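RagA protein (Porphyromonas gingivalis, PDB 6SLN) is a TonB-dependent outer-membrane receptor, a plugged beta-barrel that probably imports substrate across the outer membrane. Local coordinates at residues D335-A340 against N345-S350; V171-N176 against A374-A379. All blocks are in the same frame, centred on the assembly; numbering follows the deposited sequence.

How the contacts relate
The two contacts touch, their centres about 8 Å apart, and meet on adjoining barrel strands: contact 1 pairs 325-337 with 345-360, and contact 2 sets the plug segment 171-176 against 363-377. The strand join is made by Asn375 N and Lys347 O, 2.8 Å apart and probably hydrogen-bonded. Arg348 of contact 1 reaches the plug through NE, 2.8 Å from Ala173 O of contact 2, also a probable hydrogen bond. Phe346 packs its CE2 3.4 Å from NE of Arg376, between the two sites. A detergent molecule (C8E) touches contact 1 at Ser350 and lies about 9 Å from the side chain of Ala374 in contact 2.

Contact 1. Residues D335-A340 against N345-S350; sequences DQEGMA and NFKRYS. With C8E ((hydroxyethyloxy)tri(ethyloxy)octane), chain I.
Phe346 O accepts a hydrogen bond from the N-H of Gln336 at 3.0 Å (Gln336 N to Phe346 O), with an angle of 159° at the hydrogen; Asp335 CA adds a weaker, supplementary CA-H...O contact with the same oxygen at 3.5 Å. The return bond, Phe346 N to Gln336 O at 3.2 Å, closes the hydrogen-bonded antiparallel pair Gln336-Phe346. On either side of it lie the non-hydrogen-bonded pairs Asp335-Lys347 and Glu337-Asn345, whose four side chains share one face. Asp335 runs alongside Lys347, pointing the same way, and its carboxylate rests against the aliphatic chain, with OD2 3.5 Å from Lys347 CD. Glu337 lies in the same fashion beside Asn345, its OE2 3.4 Å from Asn345 CB. The lysine is straight as far as CE and then bends (chi4 76°), which lets NZ donate a hydrogen bond to Asn345 OD1 at 3.3 Å. The donor comes from above the amide, 63° out of the carbonyl plane and away from a lone pair. Neither acid forms a salt bridge with the ammonium: Glu337 OE1 is 4.6 Å and Asp335 OD2 5.1 Å from Lys347 NZ, near enough only for a longer-range electrostatic attraction, if the groups are charged. The other face carries Gln336 and Phe346, and Gln336 OE1 accepts a hydrogen bond from Ala116 N, within the plug region. At the C-terminal end of 345-350, C1 of a C8E detergent molecule lies at the edge of the Tyr349 ring. Strands 325-337 and 345-360 form an antiparallel beta hairpin of the barrel wall, flanked by strand 309-322 beside the first and strand 363-377 beside the second.

Contact 2. Residues V171-N176 against A374-A379; sequences VVATMN and ANRRSA
Arg376 lays the end of its side chain against Thr174, its NH2 3.8 Å from the methyl CG2. The methyl sits at the edge of the guanidinium, near its plane, and the two side chains cross at about a right angle. A second methyl, Ala173 CB, comes to 4.0 Å from the same Arg376 NH2, but obliquely. Arginine reaches this far because its chain is extended from CG to NE, carrying the charged group from strand 363-377 to the end of helix 169-173. The same Thr174 CG2 also lies 4.2 Å from Ala374 CB, two residues earlier on the strand, so one methyl serves both barrel residues. The threonine is oriented by its own turn. Its hydroxyl lies between the backbone N and the carbonyl carbon (chi1 71°), from where OG1 donates to Val171 O at 2.6 Å; CG2 is the atom that meets Ala374 and Arg376. Thr174 N adds a weak bond to the same carbonyl, and Met175 N binds Val172 O, continuing the turn past the helix. Ala173 also touches Phe346 of strand 345-360. Hydrogen bonds to neighbouring strands, such as Asn176 ND2 to Asp315 OD1, also join plug and barrel. Between the two segments themselves none crosses: two methyls lie beside NH2 of the guanidinium, the fit rests on van der Waals packing, and the threonine hydroxyl spends its proton on the plug itself.

Contact 1. Residues D335-A340 against N345-S350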
ATOM      1  N   ASP A 335       1.486  25.648  13.305  1.00 45.26           N
ATOM      2  CA  ASP A 335       2.673  24.811  13.286  1.00 48.47           C
ATOM      3  C   ASP A 335       3.325  24.885  14.650  1.00 54.23           C
ATOM      4  O   ASP A 335       3.640  25.978  15.124  1.00 67.79           O
ATOM      5  CB  ASP A 335       3.648  25.242  12.196  1.00 51.73           C
ATOM      6  CG  ASP A 335       4.736  24.222  11.966  1.00 54.79           C
ATOM      7  OD1 ASP A 335       4.819  23.259  12.755  1.00 58.39           O
ATOM      8  OD2 ASP A 335       5.505  24.374  10.993  1.00 58.32           O
ATOM      9  N   GLN A 336       3.515  23.730  15.279  1.00 48.17           N
ATOM     10  CA  GLN A 336       4.213  23.639  16.554  1.00 44.84           C
ATOM     11  C   GLN A 336       5.388  22.696  16.374  1.00 43.49           C
ATOM     12  O   GLN A 336       5.195  21.493  16.179  1.00 48.63           O
ATOM     13  CB  GLN A 336       3.281  23.152  17.658  1.00 45.14           C
ATOM     14  CG  GLN A 336       3.948  23.027  19.017  1.00 42.67           C
ATOM     15  CD  GLN A 336       3.144  22.186  19.974  1.00 45.15           C
ATOM     16  OE1 GLN A 336       1.961  21.932  19.749  1.00 58.13           O
ATOM     17  NE2 GLN A 336       3.780  21.727  21.034  1.00 44.96           N
ATOM     18  N   GLU A 337       6.599  23.239  16.433  1.00 38.74           N
ATOM     19  CA  GLU A 337       7.799  22.435  16.251  1.00 36.19           C
ATOM     20  C   GLU A 337       8.205  21.777  17.559  1.00 42.34           C
ATOM     21  O   GLU A 337       8.074  22.369  18.639  1.00 41.00           O
ATOM     22  CB  GLU A 337       8.949  23.292  15.717  1.00 34.88           C
ATOM     23  CG  GLU A 337       8.966  23.437  14.202  1.00 47.88           C
ATOM     24  CD  GLU A 337       8.622  22.122  13.495  1.00 62.78           C
ATOM     25  OE1 GLU A 337       7.812  22.168  12.536  1.00 55.92           O
ATOM     26  OE2 GLU A 337       9.157  21.049  13.899  1.00 69.86           O
ATOM     27  N   GLY A 338       8.682  20.538  17.460  1.00 46.61           N
ATOM     28  CA  GLY A 338       9.107  19.822  18.652  1.00 47.38           C
ATOM     29  C   GLY A 338      10.431  20.352  19.171  1.00 44.68           C
ATOM     30  O   GLY A 338      11.347  20.648  18.407  1.00 40.70           O
ATOM     31  N   MET A 339      10.536  20.466  20.490  1.00 43.55           N
ATOM     32  CA  MET A 339      11.770  21.024  21.031  1.00 43.28           C
ATOM     33  C   MET A 339      12.877  19.987  21.168  1.00 45.52           C
ATOM     34  O   MET A 339      14.053  20.356  21.157  1.00 51.18           O
ATOM     35  CB  MET A 339      11.517  21.699  22.370  1.00 46.53           C
ATOM     36  CG  MET A 339      10.749  20.875  23.335  1.00 60.35           C
ATOM     37  SD  MET A 339      11.026  21.599  24.935  1.00 80.08           S
ATOM     38  CE  MET A 339      12.362  20.558  25.487  1.00 89.22           C
ATOM     39  N   ALA A 340      12.555  18.703  21.300  1.00 43.35           N
ATOM     40  CA  ALA A 340      13.612  17.713  21.171  1.00 40.74           C
ATOM     41  C   ALA A 340      14.133  17.740  19.746  1.00 45.60           C
ATOM     42  O   ALA A 340      13.395  18.026  18.802  1.00 50.56           O
ATOM     43  CB  ALA A 340      13.120  16.315  21.513  1.00 32.14           C
ATOM     44  N   ASN A 345       6.400  17.353  15.402  1.00 49.19           N
ATOM     45  CA  ASN A 345       5.655  18.561  15.120  1.00 48.34           C
ATOM     46  C   ASN A 345       4.212  18.196  14.813  1.00 45.71           C
ATOM     47  O   ASN A 345       3.879  17.044  14.508  1.00 38.47           O
ATOM     48  CB  ASN A 345       6.255  19.331  13.949  1.00 42.42           C
ATOM     49  CG  ASN A 345       6.563  18.440  12.788  1.00 45.68           C
ATOM     50  OD1 ASN A 345       5.682  18.106  12.014  1.00 49.72           O
ATOM     51  ND2 ASN A 345       7.819  18.019  12.673  1.00 54.13           N
ATOM     52  N   PHE A 346       3.367  19.210  14.897  1.00 33.93           N
ATOM     53  CA  PHE A 346       1.981  19.138  14.491  1.00 30.36           C
ATOM     54  C   PHE A 346       1.734  20.382  13.663  1.00 41.27           C
ATOM     55  O   PHE A 346       1.795  21.498  14.191  1.00 41.19           O
ATOM     56  CB  PHE A 346       1.057  19.092  15.701  1.00 44.17           C
ATOM     57  CG  PHE A 346      -0.346  18.702  15.376  1.00 48.86           C
ATOM     58  CD1 PHE A 346      -1.232  19.626  14.862  1.00 49.32           C
ATOM     59  CD2 PHE A 346      -0.775  17.416  15.586  1.00 48.19           C
ATOM     60  CE1 PHE A 346      -2.515  19.271  14.569  1.00 49.23           C
ATOM     61  CE2 PHE A 346      -2.052  17.063  15.298  1.00 52.78           C
ATOM     62  CZ  PHE A 346      -2.926  17.993  14.790  1.00 53.45           C
ATOM     63  N   LYS A 347       1.499  20.194  12.367  1.00 41.88           N
ATOM     64  CA  LYS A 347       1.057  21.270  11.493  1.00 52.33           C
ATOM     65  C   LYS A 347      -0.376  20.988  11.058  1.00 48.37           C
ATOM     66  O   LYS A 347      -0.733  19.839  10.781  1.00 47.14           O
ATOM     67  CB  LYS A 347       1.969  21.419  10.259  1.00 58.70           C
ATOM     68  CG  LYS A 347       3.426  21.014  10.477  1.00 70.78           C
ATOM     69  CD  LYS A 347       4.334  21.549   9.359  1.00 79.71           C
ATOM     70  CE  LYS A 347       5.786  21.092   9.538  1.00 80.97           C
ATOM     71  NZ  LYS A 347       5.967  19.661   9.151  1.00 81.75           N
ATOM     72  N   ARG A 348      -1.201  22.027  11.007  1.00 45.27           N
ATOM     73  CA  ARG A 348      -2.541  21.876  10.462  1.00 54.12           C
ATOM     74  C   ARG A 348      -2.915  23.109   9.652  1.00 57.61           C
ATOM     75  O   ARG A 348      -2.494  24.226   9.966  1.00 64.35           O
ATOM     76  CB  ARG A 348      -3.582  21.612  11.571  1.00 54.80           C
ATOM     77  CG  ARG A 348      -4.225  22.858  12.172  1.00 49.65           C
ATOM     78  CD  ARG A 348      -5.508  22.512  12.932  1.00 47.50           C
ATOM     79  NE  ARG A 348      -5.294  22.445  14.372  1.00 52.57           N
ATOM     80  CZ  ARG A 348      -5.140  23.502  15.165  1.00 49.48           C
ATOM     81  NH1 ARG A 348      -5.175  24.729  14.674  1.00 49.99           N
ATOM     82  NH2 ARG A 348      -4.945  23.329  16.459  1.00 54.99           N
ATOM     83  N   TYR A 349      -3.674  22.877   8.581  1.00 48.73           N
ATOM     84  CA  TYR A 349      -4.349  23.907   7.798  1.00 45.01           C
ATOM     85  C   TYR A 349      -5.847  23.639   7.909  1.00 49.80           C
ATOM     86  O   TYR A 349      -6.337  22.632   7.386  1.00 43.05           O
ATOM     87  CB  TYR A 349      -3.907  23.881   6.338  1.00 42.53           C
ATOM     88  CG  TYR A 349      -2.411  23.969   6.126  1.00 52.25           C
ATOM     89  CD1 TYR A 349      -1.594  22.874   6.365  1.00 54.47           C
ATOM     90  CD2 TYR A 349      -1.815  25.142   5.673  1.00 50.97           C
ATOM     91  CE1 TYR A 349      -0.230  22.947   6.171  1.00 56.69           C
ATOM     92  CE2 TYR A 349      -0.453  25.216   5.475  1.00 50.83           C
ATOM     93  CZ  TYR A 349       0.334  24.113   5.726  1.00 58.39           C
ATOM     94  OH  TYR A 349       1.694  24.166   5.536  1.00 71.81           O
ATOM     95  N   SER A 350      -6.572  24.533   8.579  1.00 54.63           N
ATOM     96  CA  SER A 350      -7.964  24.302   8.930  1.00 57.13           C
ATOM     97  C   SER A 350      -8.907  25.040   7.997  1.00 56.67           C
ATOM     98  O   SER A 350      -8.632  26.155   7.550  1.00 58.95           O
ATOM     99  CB  SER A 350      -8.266  24.767  10.357  1.00 67.34           C
ATOM    100  OG  SER A 350      -7.182  24.549  11.228  1.00 78.19           O
TER
HETATM  101  C1  C8E I1103      -4.408  28.646   5.527  1.00 45.72           C
HETATM  102  C2  C8E I1103      -5.330  28.249   4.372  1.00 44.96           C
HETATM  103  C3  C8E I1103      -6.508  27.369   4.806  1.00 41.08           C
HETATM  104  C4  C8E I1103      -6.831  26.273   3.775  1.00 42.67           C
HETATM  105  C5  C8E I1103      -7.408  25.009   4.428  1.00 46.41           C
HETATM  106  C6  C8E I1103      -8.500  24.292   3.625  1.00 44.94           C
HETATM  107  C7  C8E I1103      -8.825  22.914   4.222  1.00 52.80           C
HETATM  108  C8  C8E I1103      -9.212  21.893   3.143  1.00 60.16           C
HETATM  109  O9  C8E I1103      -8.977  20.559   3.569  1.00 64.10           O
HETATM  110  C10 C8E I1103     -10.060  19.665   3.359  1.00 62.56           C
HETATM  111  C11 C8E I1103      -9.563  18.213   3.297  1.00 63.68           C
HETATM  112  O12 C8E I1103     -10.599  17.300   2.953  1.00 68.35           O
HETATM  113  C13 C8E I1103     -10.155  16.045   2.445  1.00 74.82           C
HETATM  114  C14 C8E I1103     -11.138  14.939   2.864  1.00 80.94           C
HETATM  115  O15 C8E I1103     -11.095  13.731   2.119  1.00 82.44           O
HETATM  116  C16 C8E I1103     -12.307  13.486   1.414  1.00 86.35           C
HETATM  117  C17 C8E I1103     -13.589  13.741   2.236  1.00 83.56           C
HETATM  118  O18 C8E I1103     -14.776  13.797   1.440  1.00 74.65           O
HETATM  119  C19 C8E I1103     -15.991  13.759   2.176  1.00 64.39           C
HETATM  120  C20 C8E I1103     -17.172  13.392   1.272  1.00 62.89           C
HETATM  121  O21 C8E I1103     -18.441  13.571   1.882  1.00 58.91           O

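Contact 2. Residues V171-N176 against A374-A379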
ATOM      1  N   VAL A 171      -8.855  13.800  15.832  1.00 50.47           N
ATOM      2  CA  VAL A 171      -9.631  14.611  14.901  1.00 47.30           C
ATOM      3  C   VAL A 171      -9.943  15.959  15.548  1.00 45.22           C
ATOM      4  O   VAL A 171     -10.080  16.976  14.857  1.00 46.38           O
ATOM      5  CB  VAL A 171     -10.901  13.836  14.462  1.00 41.03           C
ATOM      6  CG1 VAL A 171     -11.873  14.717  13.698  1.00 31.30           C
ATOM      7  CG2 VAL A 171     -10.537  12.611  13.605  1.00 36.27           C
ATOM      8  N   VAL A 172     -10.024  16.000  16.879  1.00 45.30           N
ATOM      9  CA  VAL A 172     -10.221  17.271  17.573  1.00 47.40           C
ATOM     10  C   VAL A 172      -8.992  18.162  17.415  1.00 40.65           C
ATOM     11  O   VAL A 172      -9.120  19.375  17.233  1.00 40.54           O
ATOM     12  CB  VAL A 172     -10.562  17.039  19.057  1.00 46.85           C
ATOM     13  CG1 VAL A 172     -10.488  18.353  19.816  1.00 42.90           C
ATOM     14  CG2 VAL A 172     -11.937  16.448  19.194  1.00 39.71           C
ATOM     15  N   ALA A 173      -7.785  17.576  17.470  1.00 35.91           N
ATOM     16  CA  ALA A 173      -6.562  18.332  17.191  1.00 44.85           C
ATOM     17  C   ALA A 173      -6.509  18.898  15.763  1.00 52.34           C
ATOM     18  O   ALA A 173      -5.832  19.910  15.533  1.00 51.13           O
ATOM     19  CB  ALA A 173      -5.334  17.453  17.433  1.00 31.24           C
ATOM     20  N   THR A 174      -7.174  18.263  14.791  1.00 47.17           N
ATOM     21  CA  THR A 174      -7.192  18.808  13.436  1.00 44.11           C
ATOM     22  C   THR A 174      -8.169  19.967  13.287  1.00 46.78           C
ATOM     23  O   THR A 174      -8.334  20.471  12.172  1.00 48.22           O
ATOM     24  CB  THR A 174      -7.538  17.724  12.399  1.00 45.94           C
ATOM     25  OG1 THR A 174      -8.926  17.342  12.502  1.00 37.84           O
ATOM     26  CG2 THR A 174      -6.630  16.481  12.553  1.00 44.98           C
ATOM     27  N   MET A 175      -8.807  20.400  14.372  1.00 49.96           N
ATOM     28  CA  MET A 175      -9.773  21.489  14.346  1.00 57.76           C
ATOM     29  C   MET A 175      -9.163  22.755  14.935  1.00 67.04           C
ATOM     30  O   MET A 175      -8.325  22.704  15.840  1.00 77.60           O
ATOM     31  CB  MET A 175     -11.039  21.132  15.134  1.00 58.33           C
ATOM     32  CG  MET A 175     -11.781  19.855  14.709  1.00 56.20           C
ATOM     33  SD  MET A 175     -13.484  19.968  15.297  1.00 52.67           S
ATOM     34  CE  MET A 175     -14.252  18.602  14.439  1.00 43.01           C
ATOM     35  N   ASN A 176      -9.606  23.894  14.425  1.00 61.79           N
ATOM     36  CA  ASN A 176      -9.159  25.189  14.920  1.00 56.62           C
ATOM     37  C   ASN A 176      -9.936  25.532  16.190  1.00 55.72           C
ATOM     38  O   ASN A 176     -11.140  25.818  16.125  1.00 57.46           O
ATOM     39  CB  ASN A 176      -9.340  26.246  13.821  1.00 57.09           C
ATOM     40  CG  ASN A 176      -8.856  27.635  14.220  1.00 56.01           C
ATOM     41  OD1 ASN A 176      -8.392  27.872  15.343  1.00 47.69           O
ATOM     42  ND2 ASN A 176      -8.983  28.574  13.288  1.00 58.01           N
ATOM     43  N   ALA A 374      -3.170  17.943   7.701  1.00 33.44           N
ATOM     44  CA  ALA A 374      -2.441  17.866   8.951  1.00 35.54           C
ATOM     45  C   ALA A 374      -1.162  17.066   8.756  1.00 35.24           C
ATOM     46  O   ALA A 374      -1.145  16.078   8.015  1.00 29.05           O
ATOM     47  CB  ALA A 374      -3.316  17.242  10.050  1.00 39.55           C
ATOM     48  N   ASN A 375      -0.089  17.507   9.425  1.00 33.49           N
ATOM     49  CA  ASN A 375       1.209  16.835   9.397  1.00 33.72           C
ATOM     50  C   ASN A 375       1.595  16.502  10.835  1.00 42.03           C
ATOM     51  O   ASN A 375       1.807  17.405  11.654  1.00 52.32           O
ATOM     52  CB  ASN A 375       2.263  17.710   8.723  1.00 41.69           C
ATOM     53  CG  ASN A 375       1.864  18.121   7.309  1.00 53.64           C
ATOM     54  OD1 ASN A 375       1.556  17.273   6.471  1.00 54.44           O
ATOM     55  ND2 ASN A 375       1.872  19.426   7.040  1.00 55.42           N
ATOM     56  N   ARG A 376       1.651  15.209  11.145  1.00 32.63           N
ATOM     57  CA  ARG A 376       2.014  14.706  12.463  1.00 32.59           C
ATOM     58  C   ARG A 376       3.348  13.998  12.350  1.00 38.23           C
ATOM     59  O   ARG A 376       3.508  13.126  11.487  1.00 36.05           O
ATOM     60  CB  ARG A 376       0.985  13.708  13.005  1.00 34.56           C
ATOM     61  CG  ARG A 376      -0.117  14.277  13.848  1.00 45.12           C
ATOM     62  CD  ARG A 376      -0.963  13.157  14.451  1.00 58.86           C
ATOM     63  NE  ARG A 376      -2.203  13.695  15.014  1.00 70.02           N
ATOM     64  CZ  ARG A 376      -3.280  14.023  14.296  1.00 65.34           C
ATOM     65  NH1 ARG A 376      -3.291  13.857  12.975  1.00 67.82           N
ATOM     66  NH2 ARG A 376      -4.354  14.514  14.898  1.00 53.63           N
ATOM     67  N   ARG A 377       4.294  14.369  13.212  1.00 35.35           N
ATOM     68  CA  ARG A 377       5.465  13.555  13.466  1.00 38.24           C
ATOM     69  C   ARG A 377       5.703  13.472  14.964  1.00 51.79           C
ATOM     70  O   ARG A 377       5.439  14.419  15.714  1.00 53.91           O
ATOM     71  CB  ARG A 377       6.743  14.078  12.784  1.00 42.28           C
ATOM     72  CG  ARG A 377       7.636  12.911  12.372  1.00 47.20           C
ATOM     73  CD  ARG A 377       9.118  13.212  12.329  1.00 47.79           C
ATOM     74  NE  ARG A 377       9.478  14.132  11.258  1.00 53.78           N
ATOM     75  CZ  ARG A 377      10.557  14.001  10.488  1.00 59.88           C
ATOM     76  NH1 ARG A 377      11.391  12.966  10.645  1.00 56.16           N
ATOM     77  NH2 ARG A 377      10.803  14.909   9.552  1.00 60.66           N
ATOM     78  N   SER A 378       6.233  12.328  15.381  1.00 54.59           N
ATOM     79  CA  SER A 378       6.482  12.032  16.779  1.00 47.50           C
ATOM     80  C   SER A 378       7.902  11.547  16.947  1.00 46.44           C
ATOM     81  O   SER A 378       8.449  10.859  16.076  1.00 44.63           O
ATOM     82  CB  SER A 378       5.526  10.986  17.289  1.00 39.76           C
ATOM     83  OG  SER A 378       4.225  11.511  17.177  1.00 48.80           O
ATOM     84  N   ALA A 379       8.498  11.945  18.060  1.00 41.26           N
ATOM     85  CA  ALA A 379       9.819  11.479  18.430  1.00 37.61           C
ATOM     86  C   ALA A 379       9.618  10.152  19.145  1.00 49.73           C
ATOM     87  O   ALA A 379       8.980  10.095  20.202  1.00 52.69           O
ATOM     88  CB  ALA A 379      10.525  12.510  19.305  1.00 38.01           C
TER